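Local coordinates for petrobactin-binding protein YclQ (Bacillus subtilis subsp. subtilis str. 168, PDB 3GFV), which binds petrobactin, iron-free or ferric, and its precursor 3,4-dihydroxybenzoic acid, as the solute-binding component of the YclNOPQ ABC transporter, at residues S44-D49 against L281-Q286; F40-L45 against V64-L69; V176-D181 against F232-G237. All coordinates share one frame; numbering follows the deposited sequence.

Interaction 1. Residues S44-D49 against L281-Q286; sequences SLDTLD and LESMTQ
The helical turn with D46 and T47 meets the start of the helix at L281 and E282 nearly at a right angle (99°), and the axes of the two short segments approach to 7.8 Å. The D46 carboxylate sits over the start of helix 281-296. Its chi1 of 81° holds CG between the backbone N and the carbonyl carbon. D46 OD2 accepts the E282 amide (OD2 to N 2.8 Å). D46 OD1 takes two bonds from S283, one from OG (2.7 Å) and a longer one from N (3.2 Å). Each N-H meets its oxygen well out of the carboxylate plane (55°), whereas the S283 hydroxyl uses the syn lone pair of OD1. Y68 OH also bonds to OD1. Beside D46, T47 OG1 accepts from L281 N at 2.9 Å, and T47 CG2 packs on L281 CD1. At the outer side D49 OD2 lies only 2.6 Å from E282 OE2, with the carboxylates almost perpendicular. D49 OD1 forms a salt bridge with K71. T47 and D46 thus satisfy the first three amides of helix 281-296. The D46 carboxylate is buried; if charged, it would probably be stabilised by the helix start and the hydroxyls around it.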
# COMPACT_ATOMS: atom_id res chain seq x y z
N SER A 44 -7.64 3.12 -0.92
CA SER A 44 -8.97 3.66 -0.64
C SER A 44 -9.97 3.01 -1.57
O SER A 44 -11.11 2.72 -1.19
CB SER A 44 -8.98 5.17 -0.84
OG SER A 44 -8.15 5.83 0.10
N LEU A 45 -9.57 2.81 -2.83
CA LEU A 45 -10.43 2.12 -3.77
C LEU A 45 -10.82 0.72 -3.28
O LEU A 45 -11.97 0.30 -3.41
CB LEU A 45 -9.78 2.05 -5.16
CG LEU A 45 -10.64 1.42 -6.27
CD1 LEU A 45 -11.99 2.16 -6.47
CD2 LEU A 45 -9.83 1.39 -7.58
N ASP A 46 -9.86 -0.01 -2.70
CA ASP A 46 -10.14 -1.37 -2.29
C ASP A 46 -10.96 -1.42 -1.00
O ASP A 46 -11.72 -2.38 -0.78
CB ASP A 46 -8.89 -2.29 -2.32
CG ASP A 46 -7.97 -2.17 -1.09
OD1 ASP A 46 -6.73 -2.17 -1.30
OD2 ASP A 46 -8.45 -2.13 0.07
N THR A 47 -10.86 -0.37 -0.18
CA THR A 47 -11.76 -0.25 0.96
C THR A 47 -13.19 -0.02 0.45
O THR A 47 -14.11 -0.69 0.89
CB THR A 47 -11.32 0.86 1.94
OG1 THR A 47 -10.08 0.48 2.56
CG2 THR A 47 -12.39 1.09 3.05
N LEU A 48 -13.36 0.89 -0.51
CA LEU A 48 -14.69 1.08 -1.09
C LEU A 48 -15.23 -0.25 -1.63
O LEU A 48 -16.40 -0.58 -1.43
CB LEU A 48 -14.62 2.15 -2.19
CG LEU A 48 -14.34 3.57 -1.71
CD1 LEU A 48 -14.09 4.49 -2.92
CD2 LEU A 48 -15.50 4.10 -0.86
N ASP A 49 -14.38 -1.02 -2.30
CA ASP A 49 -14.80 -2.30 -2.86
C ASP A 49 -15.24 -3.28 -1.78
O ASP A 49 -16.26 -3.94 -1.91
CB ASP A 49 -13.69 -2.94 -3.70
CG ASP A 49 -14.13 -4.24 -4.34
OD1 ASP A 49 -14.93 -4.19 -5.30
OD2 ASP A 49 -13.69 -5.32 -3.88
N LEU A 281 -8.53 -1.94 3.14
CA LEU A 281 -8.95 -3.16 3.84
C LEU A 281 -8.55 -4.42 3.07
O LEU A 281 -8.16 -5.41 3.66
CB LEU A 281 -10.46 -3.16 4.08
CG LEU A 281 -11.01 -2.00 4.93
CD1 LEU A 281 -12.54 -2.11 5.00
CD2 LEU A 281 -10.40 -1.95 6.34
N GLU A 282 -8.63 -4.39 1.74
CA GLU A 282 -8.31 -5.59 0.98
C GLU A 282 -6.81 -5.78 0.85
O GLU A 282 -6.29 -6.87 1.06
CB GLU A 282 -8.94 -5.55 -0.41
CG GLU A 282 -10.46 -5.41 -0.34
CD GLU A 282 -11.16 -5.44 -1.69
OE1 GLU A 282 -10.49 -5.27 -2.72
OE2 GLU A 282 -12.41 -5.63 -1.69
N SER A 283 -6.11 -4.70 0.50
CA SER A 283 -4.66 -4.80 0.32
C SER A 283 -3.99 -5.20 1.65
O SER A 283 -3.08 -6.02 1.65
CB SER A 283 -4.05 -3.53 -0.29
OG SER A 283 -4.54 -2.34 0.31
N MSE A 284 -4.47 -4.66 2.77
CA MSE A 284 -3.86 -5.01 4.06
C MSE A 284 -4.07 -6.50 4.33
O MSE A 284 -3.16 -7.22 4.77
CB MSE A 284 -4.45 -4.16 5.18
CG MSE A 284 -4.10 -4.61 6.57
SE MSE A 284 -2.18 -4.53 7.02
CE MSE A 284 -2.03 -2.69 7.60
N THR A 285 -5.29 -6.96 4.09
CA THR A 285 -5.63 -8.36 4.31
C THR A 285 -4.71 -9.28 3.51
O THR A 285 -4.17 -10.25 4.04
CB THR A 285 -7.09 -8.63 3.98
OG1 THR A 285 -7.91 -7.91 4.91
CG2 THR A 285 -7.39 -10.10 4.09
N GLN A 286 -4.52 -8.92 2.25
CA GLN A 286 -3.63 -9.66 1.37
C GLN A 286 -2.20 -9.64 1.90
O GLN A 286 -1.54 -10.68 1.95
CB GLN A 286 -3.65 -9.07 -0.04
CG GLN A 286 -2.75 -9.87 -0.97
CD GLN A 286 -2.59 -9.23 -2.33
OE1 GLN A 286 -3.57 -8.82 -2.97
NE2 GLN A 286 -1.35 -9.14 -2.78

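Interaction 2. Residues F40-L45 against V64-L69; sequences FDFGSL and VLPKYL
F42, the first residue of helix 42-50, fits into a pocket lined by L65, P66 and L69 and by the backbone carbonyl of V64. That helix follows strand 37-39 of the five-stranded parallel sheet. The pocket wall is the loop after strand 57-60 of the same sheet, so the contact joins two connections within one lobe of the periplasmic binding protein fold. F42 chi1 is -71°, which puts CG beside the backbone N and leads the ring out to the loop. The far end of the ring meets L65, with F42 CZ 3.7 Å from L65 CD2, and the two side chains cross at about a right angle. F42 CE2 lies 3.6 Å from the carbonyl O of V64. P66 CD lies 4.1 Å from F42 CD2, and the two side chains meet obliquely. Nearer the helix, L69 CD1 lies 3.9 Å from F42 CB. L45, one turn along, adds its CD2 branch, 4.4 Å from L69 CD2. L69 also packs on its neighbour, as its CG sits over the centre of the Y68 ring. The Y68 hydroxyl bonds to D46 and S277. L276, in the helix 271-276, also touches F42.

D41 caps the helix start. It is the N-cap residue, and its OD2 accepts S44 N at 2.9 Å and S44 OG at 2.8 Å. The hydroxyl comes in on the anti side, 16° out of the carboxylate plane. The amide comes from above that plane. D41 OD1 bonds to S102. The two segments themselves are held by apolar packing, mostly on one phenylalanine ring. The polar bonds act at the margins, where they set the helix end and the tyrosine.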
# COMPACT_ATOMS: atom_id res chain seq x y z
N PHE A 40 -7.89 8.33 -6.60
CA PHE A 40 -6.50 8.23 -7.03
C PHE A 40 -5.64 7.44 -6.04
O PHE A 40 -4.43 7.36 -6.21
CB PHE A 40 -5.88 9.61 -7.25
CG PHE A 40 -6.16 10.17 -8.61
CD1 PHE A 40 -7.33 10.86 -8.86
CD2 PHE A 40 -5.26 9.96 -9.65
CE1 PHE A 40 -7.60 11.36 -10.14
CE2 PHE A 40 -5.53 10.46 -10.92
CZ PHE A 40 -6.71 11.15 -11.15
N ASP A 41 -6.26 6.87 -5.02
CA ASP A 41 -5.51 6.06 -4.07
C ASP A 41 -6.07 4.64 -4.12
O ASP A 41 -7.23 4.43 -3.77
CB ASP A 41 -5.64 6.61 -2.64
CG ASP A 41 -4.93 5.73 -1.63
OD1 ASP A 41 -3.68 5.62 -1.75
OD2 ASP A 41 -5.62 5.13 -0.77
N PHE A 42 -5.26 3.66 -4.52
CA PHE A 42 -5.80 2.31 -4.71
C PHE A 42 -6.21 1.62 -3.41
O PHE A 42 -7.13 0.80 -3.40
CB PHE A 42 -4.85 1.43 -5.51
CG PHE A 42 -4.76 1.81 -6.97
CD1 PHE A 42 -5.86 2.31 -7.65
CD2 PHE A 42 -3.57 1.65 -7.68
CE1 PHE A 42 -5.77 2.66 -9.00
CE2 PHE A 42 -3.49 1.98 -9.04
CZ PHE A 42 -4.60 2.49 -9.69
N GLY A 43 -5.53 1.96 -2.31
CA GLY A 43 -5.93 1.42 -1.01
C GLY A 43 -7.36 1.84 -0.71
O GLY A 43 -8.21 1.03 -0.30
N SER A 44 -7.64 3.12 -0.92
CA SER A 44 -8.97 3.66 -0.64
C SER A 44 -9.97 3.01 -1.57
O SER A 44 -11.11 2.72 -1.19
CB SER A 44 -8.98 5.17 -0.84
OG SER A 44 -8.15 5.83 0.10
N LEU A 45 -9.57 2.81 -2.83
CA LEU A 45 -10.43 2.12 -3.77
C LEU A 45 -10.82 0.72 -3.28
O LEU A 45 -11.97 0.30 -3.41
CB LEU A 45 -9.78 2.05 -5.16
CG LEU A 45 -10.64 1.42 -6.27
CD1 LEU A 45 -11.99 2.16 -6.47
CD2 LEU A 45 -9.83 1.39 -7.58
N VAL A 64 -1.91 1.42 -14.79
CA VAL A 64 -1.55 0.10 -14.30
C VAL A 64 -2.40 -0.24 -13.09
O VAL A 64 -2.56 0.58 -12.18
CB VAL A 64 -0.04 0.00 -13.92
CG1 VAL A 64 0.80 -0.13 -15.16
CG2 VAL A 64 0.40 1.22 -13.12
N LEU A 65 -2.96 -1.45 -13.09
CA LEU A 65 -3.80 -1.89 -11.98
C LEU A 65 -3.31 -3.19 -11.39
O LEU A 65 -3.04 -4.14 -12.13
CB LEU A 65 -5.25 -2.09 -12.45
CG LEU A 65 -6.17 -0.89 -12.60
CD1 LEU A 65 -7.46 -1.30 -13.31
CD2 LEU A 65 -6.48 -0.28 -11.24
N PRO A 66 -3.19 -3.24 -10.06
CA PRO A 66 -2.86 -4.52 -9.43
C PRO A 66 -3.93 -5.55 -9.79
O PRO A 66 -5.10 -5.17 -9.99
CB PRO A 66 -2.92 -4.20 -7.94
CG PRO A 66 -2.70 -2.73 -7.85
CD PRO A 66 -3.35 -2.16 -9.08
N LYS A 67 -3.55 -6.82 -9.84
CA LYS A 67 -4.44 -7.87 -10.30
C LYS A 67 -5.75 -7.91 -9.53
O LYS A 67 -6.80 -8.10 -10.12
CB LYS A 67 -3.77 -9.24 -10.24
CG LYS A 67 -4.62 -10.34 -10.88
CD LYS A 67 -4.10 -11.74 -10.59
CE LYS A 67 -5.17 -12.79 -10.90
NZ LYS A 67 -4.68 -14.18 -10.72
N TYR A 68 -5.67 -7.73 -8.21
CA TYR A 68 -6.86 -7.82 -7.37
C TYR A 68 -7.87 -6.73 -7.72
O TYR A 68 -9.04 -6.87 -7.37
CB TYR A 68 -6.52 -7.83 -5.86
CG TYR A 68 -6.23 -6.49 -5.21
CD1 TYR A 68 -7.13 -5.93 -4.31
CD2 TYR A 68 -5.06 -5.80 -5.48
CE1 TYR A 68 -6.86 -4.71 -3.69
CE2 TYR A 68 -4.79 -4.58 -4.88
CZ TYR A 68 -5.70 -4.04 -3.98
OH TYR A 68 -5.43 -2.83 -3.39
N LEU A 69 -7.42 -5.68 -8.42
CA LEU A 69 -8.32 -4.58 -8.81
C LEU A 69 -8.71 -4.60 -10.29
O LEU A 69 -9.26 -3.62 -10.80
CB LEU A 69 -7.68 -3.23 -8.47
CG LEU A 69 -7.54 -2.97 -6.96
CD1 LEU A 69 -6.66 -1.78 -6.64
CD2 LEU A 69 -8.95 -2.79 -6.37

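Interaction 3. Residues V176-D181 against F232-G237; sequences VIMAND and FVIDRG
M178 and I234 share one face of the sheet, with M178 CG 4.2 Å from I234 CG2. V176 and F232 lie on the same face, two residues earlier. On the other face I177 and V233 point the same way, and I177 CG1 lies 4.0 Å from V233 CG2. These pairs flank a parallel ladder whose strand axes cross at 26°. I177 N bonds to F232 O at 2.8 Å, and I234 N to I177 O at 3.0 Å. A179 N then bonds to I234 O at 2.8 Å. The ladder ends where R236 N, already in the next helix, bonds to A179 O at 2.9 Å.

The polar edge starts here. D235 is the N-cap of helix 236-240: its OD1 accepts from T238 N, and OD2 bonds to S245 and T246. Water 1 bridges D235 OD1 and D181 N. R236 runs extended from CG to NE, and N180 carries CG anti to its N (chi1 -178°), which lays the two side chains alongside each other. R236 NH1 donates to N180 OD1 at 3.1 Å. The oxygen lies at the guanidinium edge, but the amide plane is turned 84° from the guanidinium. R236 NE bonds to Y275, and a bound phosphate, probably from crystallisation, lies about 5 Å from the side chain. A parallel strand leading at its C-terminal end into a helix is typical of the alpha/beta lobes of periplasmic binding proteins.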
# COMPACT_ATOMS: atom_id res chain seq x y z
N VAL A 176 13.89 -6.22 3.95
CA VAL A 176 12.98 -5.89 2.85
C VAL A 176 13.72 -5.11 1.78
O VAL A 176 14.32 -4.07 2.06
CB VAL A 176 11.81 -5.01 3.37
CG1 VAL A 176 10.80 -4.74 2.23
CG2 VAL A 176 11.10 -5.71 4.54
N ILE A 177 13.66 -5.60 0.54
CA ILE A 177 14.35 -4.92 -0.58
C ILE A 177 13.41 -4.73 -1.74
O ILE A 177 12.48 -5.51 -1.94
CB ILE A 177 15.60 -5.64 -1.10
CG1 ILE A 177 15.27 -7.07 -1.57
CG2 ILE A 177 16.73 -5.60 -0.04
CD1 ILE A 177 16.40 -7.77 -2.27
N MSE A 178 13.68 -3.70 -2.54
CA MSE A 178 12.97 -3.53 -3.80
C MSE A 178 14.01 -3.53 -4.92
O MSE A 178 15.07 -2.89 -4.82
CB MSE A 178 12.13 -2.24 -3.81
CG MSE A 178 11.42 -2.02 -5.12
SE MSE A 178 10.22 -0.45 -4.94
CE MSE A 178 11.60 0.86 -5.05
N ALA A 179 13.72 -4.31 -5.96
CA ALA A 179 14.57 -4.38 -7.15
C ALA A 179 13.99 -3.49 -8.24
O ALA A 179 12.79 -3.48 -8.45
CB ALA A 179 14.66 -5.81 -7.64
N ASN A 180 14.85 -2.78 -8.95
CA ASN A 180 14.38 -1.87 -9.97
C ASN A 180 15.43 -1.81 -11.05
O ASN A 180 16.46 -1.14 -10.91
CB ASN A 180 14.11 -0.49 -9.38
CG ASN A 180 13.56 0.48 -10.40
OD1 ASN A 180 12.61 0.16 -11.13
ND2 ASN A 180 14.14 1.66 -10.46
N ASP A 181 15.19 -2.59 -12.11
CA ASP A 181 16.11 -2.65 -13.22
C ASP A 181 17.50 -3.01 -12.69
O ASP A 181 18.50 -2.40 -13.07
CB ASP A 181 16.15 -1.31 -13.93
CG ASP A 181 16.80 -1.40 -15.31
OD1 ASP A 181 17.04 -2.53 -15.78
OD2 ASP A 181 17.07 -0.33 -15.90
N PHE A 232 12.40 -10.30 1.98
CA PHE A 232 11.15 -9.88 1.36
C PHE A 232 11.49 -9.04 0.14
O PHE A 232 12.18 -8.02 0.27
CB PHE A 232 10.34 -9.05 2.36
CG PHE A 232 9.90 -9.84 3.56
CD1 PHE A 232 8.69 -10.51 3.55
CD2 PHE A 232 10.71 -9.92 4.69
CE1 PHE A 232 8.25 -11.23 4.67
CE2 PHE A 232 10.29 -10.65 5.81
CZ PHE A 232 9.08 -11.32 5.79
N VAL A 233 11.01 -9.45 -1.03
CA VAL A 233 11.38 -8.76 -2.26
C VAL A 233 10.17 -8.17 -2.98
O VAL A 233 9.16 -8.87 -3.20
CB VAL A 233 12.06 -9.72 -3.23
CG1 VAL A 233 12.50 -8.99 -4.48
CG2 VAL A 233 13.28 -10.35 -2.55
N ILE A 234 10.30 -6.91 -3.38
CA ILE A 234 9.30 -6.23 -4.22
C ILE A 234 10.02 -5.84 -5.48
O ILE A 234 11.16 -5.37 -5.42
CB ILE A 234 8.76 -4.98 -3.51
CG1 ILE A 234 7.94 -5.41 -2.30
CG2 ILE A 234 7.86 -4.14 -4.44
CD1 ILE A 234 7.85 -4.34 -1.26
N ASP A 235 9.40 -6.06 -6.63
CA ASP A 235 10.03 -5.70 -7.89
C ASP A 235 9.30 -4.51 -8.53
O ASP A 235 8.18 -4.66 -9.03
CB ASP A 235 10.02 -6.88 -8.84
CG ASP A 235 10.98 -6.68 -10.00
OD1 ASP A 235 10.89 -5.62 -10.66
OD2 ASP A 235 11.86 -7.53 -10.20
N ARG A 236 9.94 -3.34 -8.51
CA ARG A 236 9.29 -2.14 -9.03
C ARG A 236 9.02 -2.27 -10.52
O ARG A 236 7.99 -1.82 -11.02
CB ARG A 236 10.15 -0.90 -8.77
CG ARG A 236 9.52 0.40 -9.29
CD ARG A 236 10.41 1.61 -9.04
NE ARG A 236 9.82 2.83 -9.59
CZ ARG A 236 10.02 3.25 -10.84
NH1 ARG A 236 10.81 2.57 -11.67
NH2 ARG A 236 9.43 4.38 -11.25
N GLY A 237 9.95 -2.90 -11.23
CA GLY A 237 9.79 -3.10 -12.66
C GLY A 237 8.53 -3.92 -12.92
O GLY A 237 7.68 -3.54 -13.73
O HOH W 1 13.03 -4.63 -12.02

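How the interactions relate
Interactions 1 and 2 are neighbours, with centres 8 Å apart, and both use helix 42-50 and share S44 and L45. They join where Y68 OH, from the loop of interaction 2, lies 2.5 Å from D46 OD1, so the tyrosine connects apolar packing to a buried helix-end site. Interaction 3 stands apart in the mixed sheet, about 22 Å and 19 Å from interactions 1 and 2 between centres, and touches neither. It is a buried contact, as is interaction 1, while interaction 2 is only partly buried. Their chemistry differs: carboxylate and hydroxyl groups meet helix amides in 1, apolar side chains surround a ring in 2, and backbone hydrogen bonds join two strands in 3, with polar side chains at their C-terminal ends.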